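Local structure of C24 protein (Bizionia argentinensis JUB59, 6OV6) at residues G69-R74 against V100-G105; T80-E85 against H95-V100. The protein is of unknown function but probably forms the manganese-binding, receptor-binding tip of the long tail fiber of a temperate bacteriophage. All blocks are in the same frame, centred on the assembly; numbering follows the deposited sequence.

Contact 1. Residues G69-R74 against V100-G105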
# COMPACT_ATOMS: atom_id res chain seq x y z
N GLY A 69 42.46 -18.90 20.84
CA GLY A 69 43.65 -19.34 20.11
C GLY A 69 43.23 -19.67 18.69
O GLY A 69 42.29 -19.05 18.18
N GLN A 70 43.88 -20.67 18.07
CA GLN A 70 43.55 -21.12 16.72
C GLN A 70 42.13 -21.70 16.69
O GLN A 70 41.85 -22.65 17.41
CB GLN A 70 44.57 -22.15 16.17
CG GLN A 70 45.95 -21.57 15.82
CD GLN A 70 45.95 -20.55 14.70
OE1 GLN A 70 45.46 -20.80 13.58
NE2 GLN A 70 46.51 -19.38 14.98
N THR A 71 41.25 -21.09 15.88
CA THR A 71 39.85 -21.52 15.75
C THR A 71 39.77 -22.97 15.35
O THR A 71 40.44 -23.40 14.41
CB THR A 71 39.10 -20.62 14.75
OG1 THR A 71 39.36 -19.26 15.07
CG2 THR A 71 37.59 -20.87 14.72
N GLN A 72 38.97 -23.74 16.12
CA GLN A 72 38.69 -25.16 15.93
C GLN A 72 37.17 -25.33 15.83
O GLN A 72 36.43 -24.39 16.12
CB GLN A 72 39.25 -26.00 17.08
CG GLN A 72 40.76 -26.20 17.06
CD GLN A 72 41.21 -27.18 18.13
OE1 GLN A 72 40.67 -28.29 18.28
NE2 GLN A 72 42.22 -26.80 18.89
N SER A 73 36.72 -26.51 15.41
CA SER A 73 35.29 -26.78 15.25
C SER A 73 34.59 -27.11 16.56
O SER A 73 33.36 -27.04 16.61
CB SER A 73 35.05 -27.87 14.21
OG SER A 73 35.68 -29.09 14.56
N ARG A 74 35.36 -27.49 17.60
CA ARG A 74 34.80 -27.88 18.90
C ARG A 74 35.45 -27.22 20.09
O ARG A 74 36.61 -26.82 20.03
CB ARG A 74 34.75 -29.42 19.09
CG ARG A 74 34.04 -30.15 17.94
CD ARG A 74 33.90 -31.63 18.16
NE ARG A 74 32.80 -31.95 19.07
CZ ARG A 74 31.53 -32.04 18.70
NH1 ARG A 74 31.17 -31.82 17.44
NH2 ARG A 74 30.59 -32.33 19.59
N VAL A 100 36.62 -22.82 29.50
CA VAL A 100 36.28 -23.40 28.20
C VAL A 100 37.37 -23.00 27.22
O VAL A 100 37.86 -21.87 27.28
CB VAL A 100 34.86 -22.95 27.76
CG1 VAL A 100 34.53 -23.39 26.33
CG2 VAL A 100 33.83 -23.51 28.73
N THR A 101 37.74 -23.93 26.33
CA THR A 101 38.71 -23.71 25.26
C THR A 101 38.44 -24.58 24.04
O THR A 101 37.62 -25.49 24.10
CB THR A 101 40.17 -23.75 25.78
OG1 THR A 101 41.00 -23.11 24.80
CG2 THR A 101 40.69 -25.15 26.05
N PHE A 102 39.16 -24.32 22.93
CA PHE A 102 39.06 -25.19 21.76
C PHE A 102 39.68 -26.52 22.14
O PHE A 102 40.78 -26.56 22.73
CB PHE A 102 39.76 -24.59 20.54
CG PHE A 102 39.08 -23.35 20.01
CD1 PHE A 102 37.82 -23.42 19.43
CD2 PHE A 102 39.70 -22.11 20.10
CE1 PHE A 102 37.19 -22.27 18.93
CE2 PHE A 102 39.09 -20.97 19.58
CZ PHE A 102 37.83 -21.06 19.00
N ALA A 103 38.93 -27.58 21.90
CA ALA A 103 39.31 -28.94 22.25
C ALA A 103 38.45 -29.93 21.52
O ALA A 103 37.63 -29.53 20.70
CB ALA A 103 39.24 -29.15 23.77
N SER A 104 38.69 -31.22 21.71
CA SER A 104 37.94 -32.24 20.98
C SER A 104 37.72 -33.45 21.89
O SER A 104 38.13 -33.41 23.06
CB SER A 104 38.69 -32.63 19.70
OG SER A 104 40.09 -32.76 19.96
N GLY A 105 37.06 -34.48 21.37
CA GLY A 105 36.79 -35.70 22.13
C GLY A 105 35.54 -35.64 22.99
O GLY A 105 34.74 -34.71 22.86
O HOH W 1 41.65 -30.59 19.40
O HOH W 2 38.03 -28.88 18.18
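Phe102 closes strand 96-102 by pushing its ring under the turn that leads from strand 62-70 into strand 74-81, in a mixed beta sheet. Its CB lies 3.8 Å from Gln72 CB; the two side chains slide past each other in opposite directions, the amide plane 24° from the ring. CG on Phe102 anti to the carbonyl carbon (chi1 -68°) sends the ring along the backbone of 70-72. Phe102 CD1 is 3.5 Å from Gln72 N, and Phe102 CD2 the same distance from Gln70 O. Phe102 CE1 comes within 3.6 Å of Gln72 O. Thr71 CA sits over the far part of one face in a CH-pi contact, 4.1 Å from the ring centroid, with CE2 and CZ as its nearest ring atoms. Phe66 and Trp111 pack edge-to-face with the same ring. Arg74 O, in the ring plane at its edge, accepts the only direct hydrogen bond between the segments, from Ala103 N at 3.1 Å; the donor stands 41° out of the carbonyl plane. Arg74 NE bonds to Ser108 OG. One water lies within bonding distance of Gln72 OE1 and Ala103 O and takes a weak bond from Arg74 N; another donates to Gln72 OE1 at 2.7 Å and pairs with Ser104 OG.

Contact 2. Residues T80-E85 against H95-V100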
# COMPACT_ATOMS: atom_id res chain seq x y z
N THR A 80 42.07 -27.84 34.71
CA THR A 80 43.52 -27.90 34.76
C THR A 80 44.06 -27.24 36.01
O THR A 80 43.38 -26.44 36.67
CB THR A 80 44.15 -27.31 33.48
OG1 THR A 80 43.79 -25.93 33.39
CG2 THR A 80 43.74 -28.05 32.22
N SER A 81 45.30 -27.60 36.34
CA SER A 81 45.99 -27.11 37.52
C SER A 81 46.24 -25.62 37.41
O SER A 81 46.60 -25.14 36.33
CB SER A 81 47.30 -27.86 37.72
OG SER A 81 48.02 -27.33 38.82
N THR A 82 46.05 -24.89 38.54
CA THR A 82 46.30 -23.45 38.64
C THR A 82 47.78 -23.14 38.41
O THR A 82 48.11 -22.04 37.95
CB THR A 82 45.73 -22.85 39.95
OG1 THR A 82 46.12 -23.66 41.06
CG2 THR A 82 44.21 -22.72 39.91
N SER A 83 48.67 -24.13 38.69
CA SER A 83 50.10 -24.07 38.43
C SER A 83 50.24 -24.43 36.93
O SER A 83 49.99 -25.58 36.53
CB SER A 83 50.86 -25.06 39.31
OG SER A 83 52.26 -24.99 39.10
N LYS A 84 50.55 -23.41 36.10
CA LYS A 84 50.64 -23.56 34.64
C LYS A 84 52.01 -24.03 34.12
O LYS A 84 52.26 -24.00 32.91
CB LYS A 84 50.11 -22.29 33.93
CG LYS A 84 48.65 -21.92 34.26
CD LYS A 84 47.63 -22.85 33.59
CE LYS A 84 46.20 -22.54 33.96
NZ LYS A 84 45.42 -23.78 34.27
N GLU A 85 52.88 -24.51 35.04
CA GLU A 85 54.22 -25.05 34.78
C GLU A 85 54.45 -26.28 35.66
O GLU A 85 53.92 -26.34 36.78
CB GLU A 85 55.28 -23.99 35.09
N HIS A 95 45.56 -27.66 42.80
CA HIS A 95 44.28 -26.95 42.80
C HIS A 95 43.89 -26.73 41.34
O HIS A 95 44.73 -26.35 40.53
CB HIS A 95 44.39 -25.62 43.56
CG HIS A 95 44.82 -25.81 44.99
ND1 HIS A 95 43.94 -26.29 45.95
CD2 HIS A 95 46.03 -25.61 45.56
CE1 HIS A 95 44.63 -26.35 47.08
NE2 HIS A 95 45.90 -25.96 46.89
N PHE A 96 42.63 -27.01 41.01
CA PHE A 96 42.17 -26.90 39.62
C PHE A 96 41.28 -25.69 39.36
O PHE A 96 40.59 -25.22 40.26
CB PHE A 96 41.43 -28.18 39.21
CG PHE A 96 42.24 -29.45 39.24
CD1 PHE A 96 43.16 -29.73 38.24
CD2 PHE A 96 42.08 -30.37 40.28
CE1 PHE A 96 43.94 -30.90 38.29
CE2 PHE A 96 42.83 -31.55 40.30
CZ PHE A 96 43.75 -31.81 39.31
N GLU A 97 41.28 -25.24 38.11
CA GLU A 97 40.43 -24.16 37.60
C GLU A 97 39.67 -24.71 36.39
O GLU A 97 40.19 -25.57 35.68
CB GLU A 97 41.26 -22.91 37.23
CG GLU A 97 42.37 -23.17 36.23
CD GLU A 97 43.23 -21.96 35.91
OE1 GLU A 97 44.11 -21.61 36.73
OE2 GLU A 97 43.06 -21.41 34.80
N ARG A 98 38.43 -24.25 36.20
CA ARG A 98 37.58 -24.68 35.10
C ARG A 98 37.35 -23.54 34.14
O ARG A 98 37.12 -22.41 34.56
CB ARG A 98 36.26 -25.26 35.63
CG ARG A 98 36.47 -26.66 36.21
CD ARG A 98 35.32 -27.15 37.08
NE ARG A 98 34.16 -27.50 36.27
CZ ARG A 98 33.04 -26.78 36.22
NH1 ARG A 98 32.92 -25.69 36.97
NH2 ARG A 98 32.03 -27.17 35.46
N TYR A 99 37.46 -23.82 32.85
CA TYR A 99 37.31 -22.82 31.79
C TYR A 99 36.96 -23.56 30.53
O TYR A 99 36.98 -24.79 30.51
CB TYR A 99 38.63 -21.98 31.60
CG TYR A 99 39.84 -22.82 31.27
CD1 TYR A 99 40.25 -23.01 29.95
CD2 TYR A 99 40.54 -23.49 32.28
CE1 TYR A 99 41.34 -23.82 29.64
CE2 TYR A 99 41.62 -24.33 31.97
CZ TYR A 99 42.03 -24.47 30.66
OH TYR A 99 43.09 -25.29 30.35
N VAL A 100 36.62 -22.82 29.50
CA VAL A 100 36.28 -23.40 28.20
C VAL A 100 37.37 -23.00 27.22
O VAL A 100 37.86 -21.87 27.28
CB VAL A 100 34.86 -22.95 27.76
CG1 VAL A 100 34.53 -23.39 26.33
CG2 VAL A 100 33.83 -23.51 28.73
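His95 O is held twice by Thr82, by its backbone N at 2.8 Å and by its OG1 at 3.1 Å. The N-H comes in nearly along the C=O axis, while the hydroxyl stands 50° out of the carbonyl plane. Between this grip and the antiparallel hydrogen-bonded pair Thr80-Glu97, bonded both ways through the backbone, lies the non-hydrogen-bonded pair Ser81-Phe96, whose side chains diverge. After Ser81 the chain bends in an ST turn, Ser83 N donating to Ser81 OG, and the side chain of Lys84 reaches back to the strands. Bends at chi2 and chi4 (-73° and -136°) bring Lys84 NZ to Ser81 O at 2.7 Å, to Thr80 OG1 in a weak bond, and to Glu97 OE2 in a salt bridge of 3.4 Å. Glu97 approaches from the opposite direction, its OE1 against Thr82 CG2. Thr80 OG1 also meets Tyr99 at the ring edge, in plane, and shares a hydrogen bond of 3.2 Å with Tyr99 OH. All this lies at the end of the ribbon made by strands 74-81 and 96-102; strand 62-70 flanks 96-102 in parallel, where Tyr99 touches Val67 and Arg98 forms a salt bridge with Glu62.

In the fold
Both contacts use strand 96-102 and share Val100, with centres about 17 Å apart; along the chain contact 2 is nested inside the loop that contact 1 closes. Each is a surface contact, far from the manganese site, but contact 1 has a buried element, the Phe102 ring, whereas none of the touching residues of contact 2 is buried. The chemistry differs as well. At 69-74 against 100-105, an aromatic ring packs on a turning backbone, with a single direct hydrogen bond and ordered water. At 80-85 against 95-100, backbone ladder bonds, hydroxyls and a lysine-glutamate pair bind two adjacent strands. Contact 1 lies where 62-70 turns into 74-81, contact 2 at the far end of 74-81.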